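Local coordinates for NDP-N-acetyl-D-galactosaminuronic acid dehydrogenase (Methanosarcina mazei Go1, PDB 3G79), which probably oxidises UDP-N-acetyl-D-mannosamine to the corresponding uronate, passing electrons to two molecules of NAD+, at residues L142-S147 / V211-P216; N191-D196 / V217-Q222; V445-R450 / V464-G469. All blocks are in the same frame, centred on the assembly; numbering follows the deposited sequence.

In the fold
The chain first builds an N-terminal Rossmann-type domain, probably for NAD, and both contact 1 and contact 2 lie there. Contact 1 closes a long loop, bringing the C-terminal part of helix 204-214 back against strand 142-145. Contact 2 opens within that loop, at the end of helix 188-194, and closes just beyond it at 217-222, so the two cross along the sequence; segments 211-216 and 217-222 are consecutive, and the contact centres lie about 13 Å apart. Contact 3 follows in series near the C terminus, in the parallel sheet of the probable UDP-binding domain. It closes a short beta-alpha-beta loop on the opposite side of the chain's centre, its centre about 49 Å from that of contact 1.

Contact 1: residues L142-S147 / V211-P216; sequences LVVLES and VELYSP
The flat ring of Tyr214 reaches from helix 204-214 to strand 142-145, carrying Leu213 CG over one face, 4.1 Å above the plane and toward the rim. At its edge, in the ring plane, stands Glu146 OE2, and Val144 CG1 also meets the edge, 4.0 Å from Tyr214 CE2. The phenol donates a hydrogen bond from Tyr214 OH to Glu146 OE2 at 2.5 Å, so short that the exact length is doubtful, with the carboxylate turned 41° from the ring. That oxygen has a second partner in Arg197, with which it forms a salt bridge, so one carboxylate oxygen gathers a phenol and a guanidinium group in a largely buried place. Tyrosine suits it because its ring packs against aliphatic groups while its hydroxyl meets a charge at the far end.

Beside the ring, Leu213 works through one methyl. With CG swung anti to the backbone N (chi1 179°), CD2 lies 3.7 Å from Val144 CG2 and 3.8 Å from Leu142 CD2. Branched aliphatic residues fit here, since they fill the interface without bringing polar atoms that would need partners. Leu142, Val144 and Glu146 alternate along the chain and all point toward the helix, whereas Val143 and Leu145 point away. A parallel strand whose alternate residues pack under a covering helix is the layered alpha/beta arrangement of the Rossmann fold, here in the probable NAD-binding domain.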
# COMPACT_ATOMS: atom_id res chain seq x y z
N LEU A 142 -8.77 31.06 20.76
CA LEU A 142 -8.26 30.01 19.87
C LEU A 142 -8.95 30.07 18.49
O LEU A 142 -10.17 30.13 18.41
CB LEU A 142 -8.39 28.59 20.47
CG LEU A 142 -8.33 27.45 19.43
CD1 LEU A 142 -6.87 27.04 19.20
CD2 LEU A 142 -9.18 26.19 19.83
N VAL A 143 -8.15 30.03 17.42
CA VAL A 143 -8.66 30.02 16.07
C VAL A 143 -8.36 28.68 15.46
O VAL A 143 -7.23 28.15 15.58
CB VAL A 143 -8.01 31.18 15.23
CG1 VAL A 143 -8.54 31.21 13.84
CG2 VAL A 143 -8.24 32.53 15.88
N VAL A 144 -9.35 28.10 14.81
CA VAL A 144 -9.16 26.83 14.13
C VAL A 144 -9.56 26.84 12.65
O VAL A 144 -10.71 27.13 12.31
CB VAL A 144 -9.93 25.65 14.80
CG1 VAL A 144 -9.43 24.31 14.24
CG2 VAL A 144 -9.72 25.65 16.28
N LEU A 145 -8.62 26.48 11.79
CA LEU A 145 -8.95 26.18 10.41
C LEU A 145 -9.54 24.77 10.29
O LEU A 145 -8.82 23.76 10.47
CB LEU A 145 -7.73 26.31 9.51
CG LEU A 145 -7.02 27.68 9.37
CD1 LEU A 145 -6.31 27.81 8.03
CD2 LEU A 145 -8.00 28.79 9.47
N GLU A 146 -10.84 24.73 9.96
CA GLU A 146 -11.54 23.49 9.63
C GLU A 146 -11.65 23.22 8.12
O GLU A 146 -11.78 22.07 7.73
CB GLU A 146 -12.94 23.43 10.28
CG GLU A 146 -12.93 23.24 11.79
CD GLU A 146 -14.35 23.19 12.40
OE1 GLU A 146 -15.27 23.87 11.87
OE2 GLU A 146 -14.54 22.49 13.41
N SER A 147 -11.58 24.26 7.28
CA SER A 147 -11.62 24.10 5.80
C SER A 147 -10.39 23.32 5.29
O SER A 147 -9.30 23.43 5.83
CB SER A 147 -11.69 25.45 5.08
OG SER A 147 -12.67 26.34 5.62
N VAL A 211 -7.64 20.28 21.16
CA VAL A 211 -8.14 19.02 21.68
C VAL A 211 -9.37 19.26 22.58
O VAL A 211 -10.37 18.57 22.45
CB VAL A 211 -7.04 18.25 22.45
CG1 VAL A 211 -7.62 17.06 23.19
CG2 VAL A 211 -5.96 17.77 21.48
N GLU A 212 -9.31 20.26 23.45
CA GLU A 212 -10.42 20.61 24.34
C GLU A 212 -11.68 21.04 23.59
O GLU A 212 -12.82 20.83 24.07
CB GLU A 212 -10.00 21.72 25.30
CG GLU A 212 -8.68 21.46 26.03
CD GLU A 212 -8.23 22.63 26.89
OE1 GLU A 212 -9.00 23.61 27.08
OE2 GLU A 212 -7.07 22.58 27.37
N LEU A 213 -11.48 21.65 22.42
CA LEU A 213 -12.58 22.16 21.63
C LEU A 213 -13.27 20.97 21.00
O LEU A 213 -14.48 20.96 20.88
CB LEU A 213 -12.07 23.13 20.56
CG LEU A 213 -13.10 23.73 19.63
CD1 LEU A 213 -14.19 24.44 20.44
CD2 LEU A 213 -12.44 24.68 18.59
N TYR A 214 -12.50 19.96 20.62
CA TYR A 214 -13.09 18.83 19.87
C TYR A 214 -13.42 17.53 20.62
O TYR A 214 -14.21 16.75 20.12
CB TYR A 214 -12.27 18.52 18.60
CG TYR A 214 -12.32 19.65 17.59
CD1 TYR A 214 -13.43 19.81 16.73
CD2 TYR A 214 -11.28 20.56 17.48
CE1 TYR A 214 -13.49 20.86 15.82
CE2 TYR A 214 -11.35 21.61 16.56
CZ TYR A 214 -12.45 21.74 15.73
OH TYR A 214 -12.52 22.82 14.83
N SER A 215 -12.83 17.29 21.78
CA SER A 215 -13.13 16.07 22.53
C SER A 215 -14.62 15.93 22.86
O SER A 215 -15.17 14.84 22.72
CB SER A 215 -12.27 15.93 23.80
OG SER A 215 -10.98 15.40 23.48
N PRO A 216 -15.31 17.03 23.27
CA PRO A 216 -16.68 16.81 23.71
C PRO A 216 -17.73 16.43 22.65
O PRO A 216 -18.77 15.91 23.00
CB PRO A 216 -17.06 18.12 24.40
CG PRO A 216 -15.78 18.69 24.82
CD PRO A 216 -14.79 18.32 23.74

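Contact 2: residues N191-D196 / V217-Q222; sequences NIREHD and VLTVGQ
Arg193 O, at the C-terminal end of helix 188-194, is gripped by two amides of the loop 217-222, an arrangement that fastens a helix end within the Rossmann-type domain. Thr219 N donates to Arg193 O at 3.1 Å, with a nearly straight angle of 163° at the hydrogen. Gly221 N approaches the same Arg193 O, also at 3.1 Å, in the carbonyl plane on a lone pair. A carbonyl in the last turn has no further helical amide to meet, and for Arg193 O the loop supplies two.

Between the two donors Val220 makes the turn and lays its CG1 3.8 Å from Glu194 CB. Glycine suits position 221 because a side chain would start toward the helix end and run into the carbonyl oxygens of Arg193 and His195. Arg193 contributes its aliphatic part, CB passing 3.7 Å from Thr219 OG1, while the rest of the chain extends onward. Leu218 brings CD2 to 3.5 Å from Ile192 O.

Further out, Leu36 of helix 30-39 packs on Ile192 and Arg193, and Phe37 packs on Val217. Both segments then lead into neighbouring parallel strands, 197-201 and 223-227, with Gln222 already paired to Arg197 through the backbone. Asp196 also packs on Ser272 of the second subunit. The Asp196 carboxylate holds the residue just before strand 223-227: Gln222 N meets Asp196 OD2 at 2.6 Å, on the anti side and 18° out of the carboxylate plane.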
# COMPACT_ATOMS: atom_id res chain seq x y z
N ASN A 191 -20.21 11.21 10.83
CA ASN A 191 -18.82 11.41 10.40
C ASN A 191 -18.05 12.27 11.41
O ASN A 191 -17.02 11.85 11.93
CB ASN A 191 -18.76 12.04 9.00
CG ASN A 191 -19.08 11.05 7.88
OD1 ASN A 191 -19.07 11.42 6.72
ND2 ASN A 191 -19.36 9.80 8.23
N ILE A 192 -18.57 13.46 11.71
CA ILE A 192 -17.96 14.33 12.69
C ILE A 192 -17.81 13.62 14.05
O ILE A 192 -16.78 13.77 14.71
CB ILE A 192 -18.76 15.63 12.87
CG1 ILE A 192 -19.00 16.32 11.51
CG2 ILE A 192 -18.08 16.54 13.93
CD1 ILE A 192 -19.80 17.54 11.59
N ARG A 193 -18.81 12.84 14.45
CA ARG A 193 -18.82 12.16 15.75
C ARG A 193 -17.98 10.89 15.81
O ARG A 193 -17.38 10.61 16.83
CB ARG A 193 -20.24 11.74 16.14
CG ARG A 193 -21.17 12.86 16.54
CD ARG A 193 -22.64 12.39 16.66
NE ARG A 193 -23.40 13.32 17.47
CZ ARG A 193 -24.70 13.60 17.31
NH1 ARG A 193 -25.39 13.01 16.35
NH2 ARG A 193 -25.30 14.46 18.13
N GLU A 194 -17.98 10.09 14.74
CA GLU A 194 -17.35 8.75 14.79
C GLU A 194 -15.96 8.69 14.12
O GLU A 194 -15.11 7.88 14.50
CB GLU A 194 -18.31 7.69 14.24
CG GLU A 194 -19.65 7.62 15.03
CD GLU A 194 -20.79 6.90 14.34
OE1 GLU A 194 -20.58 6.35 13.24
OE2 GLU A 194 -21.92 6.88 14.89
N HIS A 195 -15.72 9.57 13.16
CA HIS A 195 -14.42 9.69 12.56
C HIS A 195 -13.40 10.29 13.56
O HIS A 195 -13.67 11.30 14.19
CB HIS A 195 -14.52 10.57 11.32
CG HIS A 195 -15.18 9.92 10.14
ND1 HIS A 195 -15.83 8.69 10.21
CD2 HIS A 195 -15.29 10.33 8.85
CE1 HIS A 195 -16.29 8.38 9.01
NE2 HIS A 195 -15.99 9.36 8.17
N ASP A 196 -12.25 9.65 13.70
CA ASP A 196 -11.14 10.23 14.45
C ASP A 196 -10.88 11.56 13.82
O ASP A 196 -11.12 11.73 12.64
CB ASP A 196 -9.89 9.37 14.35
CG ASP A 196 -10.01 8.06 15.13
OD1 ASP A 196 -9.30 7.12 14.77
OD2 ASP A 196 -10.82 7.97 16.08
N VAL A 217 -17.49 16.67 21.38
CA VAL A 217 -18.48 16.24 20.38
C VAL A 217 -18.17 14.83 19.86
O VAL A 217 -19.01 14.19 19.22
CB VAL A 217 -18.58 17.23 19.19
CG1 VAL A 217 -18.60 18.69 19.69
CG2 VAL A 217 -17.44 17.03 18.20
N LEU A 218 -16.97 14.33 20.12
CA LEU A 218 -16.65 12.97 19.68
C LEU A 218 -17.37 11.95 20.53
O LEU A 218 -17.40 12.06 21.75
CB LEU A 218 -15.15 12.72 19.76
CG LEU A 218 -14.37 13.58 18.79
CD1 LEU A 218 -12.90 13.62 19.17
CD2 LEU A 218 -14.58 13.12 17.38
N THR A 219 -17.96 10.95 19.89
CA THR A 219 -18.61 9.85 20.59
C THR A 219 -18.11 8.62 19.91
O THR A 219 -18.75 8.16 19.00
CB THR A 219 -20.09 9.79 20.23
OG1 THR A 219 -20.21 9.30 18.90
CG2 THR A 219 -20.79 11.13 20.30
N VAL A 220 -16.96 8.07 20.25
CA VAL A 220 -16.49 6.93 19.45
C VAL A 220 -15.31 7.32 18.62
O VAL A 220 -14.33 6.58 18.58
CB VAL A 220 -17.56 6.37 18.49
CG1 VAL A 220 -16.93 5.78 17.24
CG2 VAL A 220 -18.35 5.24 19.15
N GLY A 221 -15.42 8.44 17.92
CA GLY A 221 -14.26 9.01 17.27
C GLY A 221 -13.24 9.39 18.33
O GLY A 221 -13.60 9.62 19.49
N GLN A 222 -11.97 9.44 17.96
CA GLN A 222 -10.97 9.98 18.88
C GLN A 222 -10.15 11.06 18.19
O GLN A 222 -9.97 11.04 16.96
CB GLN A 222 -9.98 8.90 19.32
CG GLN A 222 -10.51 7.70 20.09
CD GLN A 222 -9.35 6.91 20.73
OE1 GLN A 222 -9.23 6.86 21.96
NE2 GLN A 222 -8.48 6.33 19.89

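Contact 3: residues V445-R450 / V464-G469; sequences VIIDGR and VYKGIG
Val445 to Asp448 and Val464 to Gly467 run as neighbouring parallel strands, their axes 4.5 Å apart at closest approach and 10° from aligned. The bonds alternate between chains as a parallel ladder requires: Ile446 N to Val464 O (3.0 Å), Lys466 N to Ile446 O (3.2 Å), Asp448 N to Lys466 O (2.7 Å) and Ile468 N to Asp448 O (3.0 Å). The backbone groups of Val445 and Ile447 pair instead on their other side, with Asp416, Ile418 and Val420.

On one face Val445 CG2 meets Val464 CB, and Ile447 lies alongside Lys466, its CG1 3.9 Å from Lys466 CB. Lysine can share this buried face because only its aliphatic root packs there; a bend at chi2 (-84°) leads the chain away, and NZ bonds to the carbonyl of His474, a residue of the C-terminal tag. Thr340 and Ala343 of helix 321-345 cover Ile447.

On the other face, Ile446 CG2 stands at the edge of the Tyr465 ring, 4.2 Å from CD1, with helix 455-459 packed over both residues. The ring extends along its own strand until Tyr465 OH is 3.6 Å from Gly467 CA, a place suited to a residue without a side chain. Where the strand ends, Asp448 OD1 accepts from Arg450 N, which comes from above the carboxylate plane, in an Asx turn, while OD2 takes the amide of Ile453. Strand, helix 455-459 and strand thus form a beta-alpha-beta unit at the edge of the parallel, Rossmann-like sheet of the probable UDP-binding domain.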
# COMPACT_ATOMS: atom_id res chain seq x y z
N VAL A 445 -16.69 -5.21 -31.05
CA VAL A 445 -15.56 -5.06 -30.19
C VAL A 445 -16.09 -4.51 -28.87
O VAL A 445 -16.83 -3.53 -28.87
CB VAL A 445 -14.59 -4.08 -30.87
CG1 VAL A 445 -13.79 -3.29 -29.84
CG2 VAL A 445 -13.66 -4.84 -31.89
N ILE A 446 -15.76 -5.20 -27.76
CA ILE A 446 -16.00 -4.71 -26.39
C ILE A 446 -14.67 -4.59 -25.64
O ILE A 446 -13.91 -5.53 -25.60
CB ILE A 446 -17.05 -5.59 -25.59
CG1 ILE A 446 -17.31 -5.05 -24.19
CG2 ILE A 446 -16.60 -7.02 -25.42
CD1 ILE A 446 -18.61 -4.37 -24.05
N ILE A 447 -14.41 -3.42 -25.05
CA ILE A 447 -13.21 -3.12 -24.21
C ILE A 447 -13.65 -2.70 -22.79
O ILE A 447 -14.38 -1.71 -22.62
CB ILE A 447 -12.36 -1.97 -24.83
CG1 ILE A 447 -11.53 -2.43 -26.03
CG2 ILE A 447 -11.30 -1.54 -23.88
CD1 ILE A 447 -12.23 -2.76 -27.24
N ASP A 448 -13.21 -3.45 -21.78
CA ASP A 448 -13.65 -3.29 -20.37
C ASP A 448 -12.61 -2.65 -19.46
O ASP A 448 -11.54 -3.22 -19.22
CB ASP A 448 -14.00 -4.66 -19.75
CG ASP A 448 -14.74 -4.55 -18.39
OD1 ASP A 448 -15.24 -3.46 -18.07
OD2 ASP A 448 -14.84 -5.55 -17.66
N GLY A 449 -12.93 -1.49 -18.92
CA GLY A 449 -12.01 -0.76 -18.05
C GLY A 449 -12.29 -0.98 -16.58
O GLY A 449 -11.49 -0.60 -15.70
N ARG A 450 -13.42 -1.62 -16.31
CA ARG A 450 -13.93 -1.74 -14.96
C ARG A 450 -14.30 -3.16 -14.49
O ARG A 450 -14.97 -3.31 -13.50
CB ARG A 450 -15.09 -0.74 -14.76
CG ARG A 450 -14.68 0.70 -15.02
CD ARG A 450 -13.57 1.18 -14.05
NE ARG A 450 -13.20 2.58 -14.31
CZ ARG A 450 -12.37 3.32 -13.54
NH1 ARG A 450 -11.81 2.80 -12.44
NH2 ARG A 450 -12.13 4.60 -13.88
N VAL A 464 -14.91 -9.28 -30.03
CA VAL A 464 -13.50 -9.21 -29.79
C VAL A 464 -13.30 -8.44 -28.50
O VAL A 464 -13.71 -7.27 -28.40
CB VAL A 464 -12.77 -8.46 -30.89
CG1 VAL A 464 -11.25 -8.46 -30.59
CG2 VAL A 464 -13.08 -9.07 -32.27
N TYR A 465 -12.64 -9.09 -27.52
CA TYR A 465 -12.62 -8.61 -26.12
C TYR A 465 -11.29 -8.14 -25.64
O TYR A 465 -10.29 -8.71 -25.96
CB TYR A 465 -13.10 -9.72 -25.18
CG TYR A 465 -12.83 -9.46 -23.71
CD1 TYR A 465 -13.82 -8.88 -22.90
CD2 TYR A 465 -11.61 -9.79 -23.14
CE1 TYR A 465 -13.59 -8.63 -21.54
CE2 TYR A 465 -11.34 -9.53 -21.78
CZ TYR A 465 -12.34 -8.96 -20.98
OH TYR A 465 -12.10 -8.69 -19.63
N LYS A 466 -11.29 -7.11 -24.82
CA LYS A 466 -10.12 -6.62 -24.09
C LYS A 466 -10.62 -6.10 -22.75
O LYS A 466 -11.72 -5.49 -22.65
CB LYS A 466 -9.48 -5.47 -24.82
CG LYS A 466 -8.94 -5.81 -26.17
CD LYS A 466 -7.57 -6.40 -26.14
CE LYS A 466 -7.05 -6.57 -27.57
NZ LYS A 466 -5.73 -7.28 -27.71
N GLY A 467 -9.83 -6.34 -21.71
CA GLY A 467 -10.11 -5.79 -20.39
C GLY A 467 -8.80 -5.42 -19.77
O GLY A 467 -7.77 -6.04 -20.07
N ILE A 468 -8.80 -4.41 -18.90
CA ILE A 468 -7.58 -4.11 -18.15
C ILE A 468 -6.99 -5.35 -17.45
O ILE A 468 -7.70 -6.16 -16.82
CB ILE A 468 -7.74 -2.88 -17.22
CG1 ILE A 468 -7.59 -1.61 -18.06
CG2 ILE A 468 -6.67 -2.85 -16.11
CD1 ILE A 468 -7.61 -0.33 -17.25
N GLY A 469 -5.68 -5.52 -17.65
CA GLY A 469 -4.93 -6.65 -17.15
C GLY A 469 -5.49 -8.03 -17.39
O GLY A 469 -5.16 -8.96 -16.64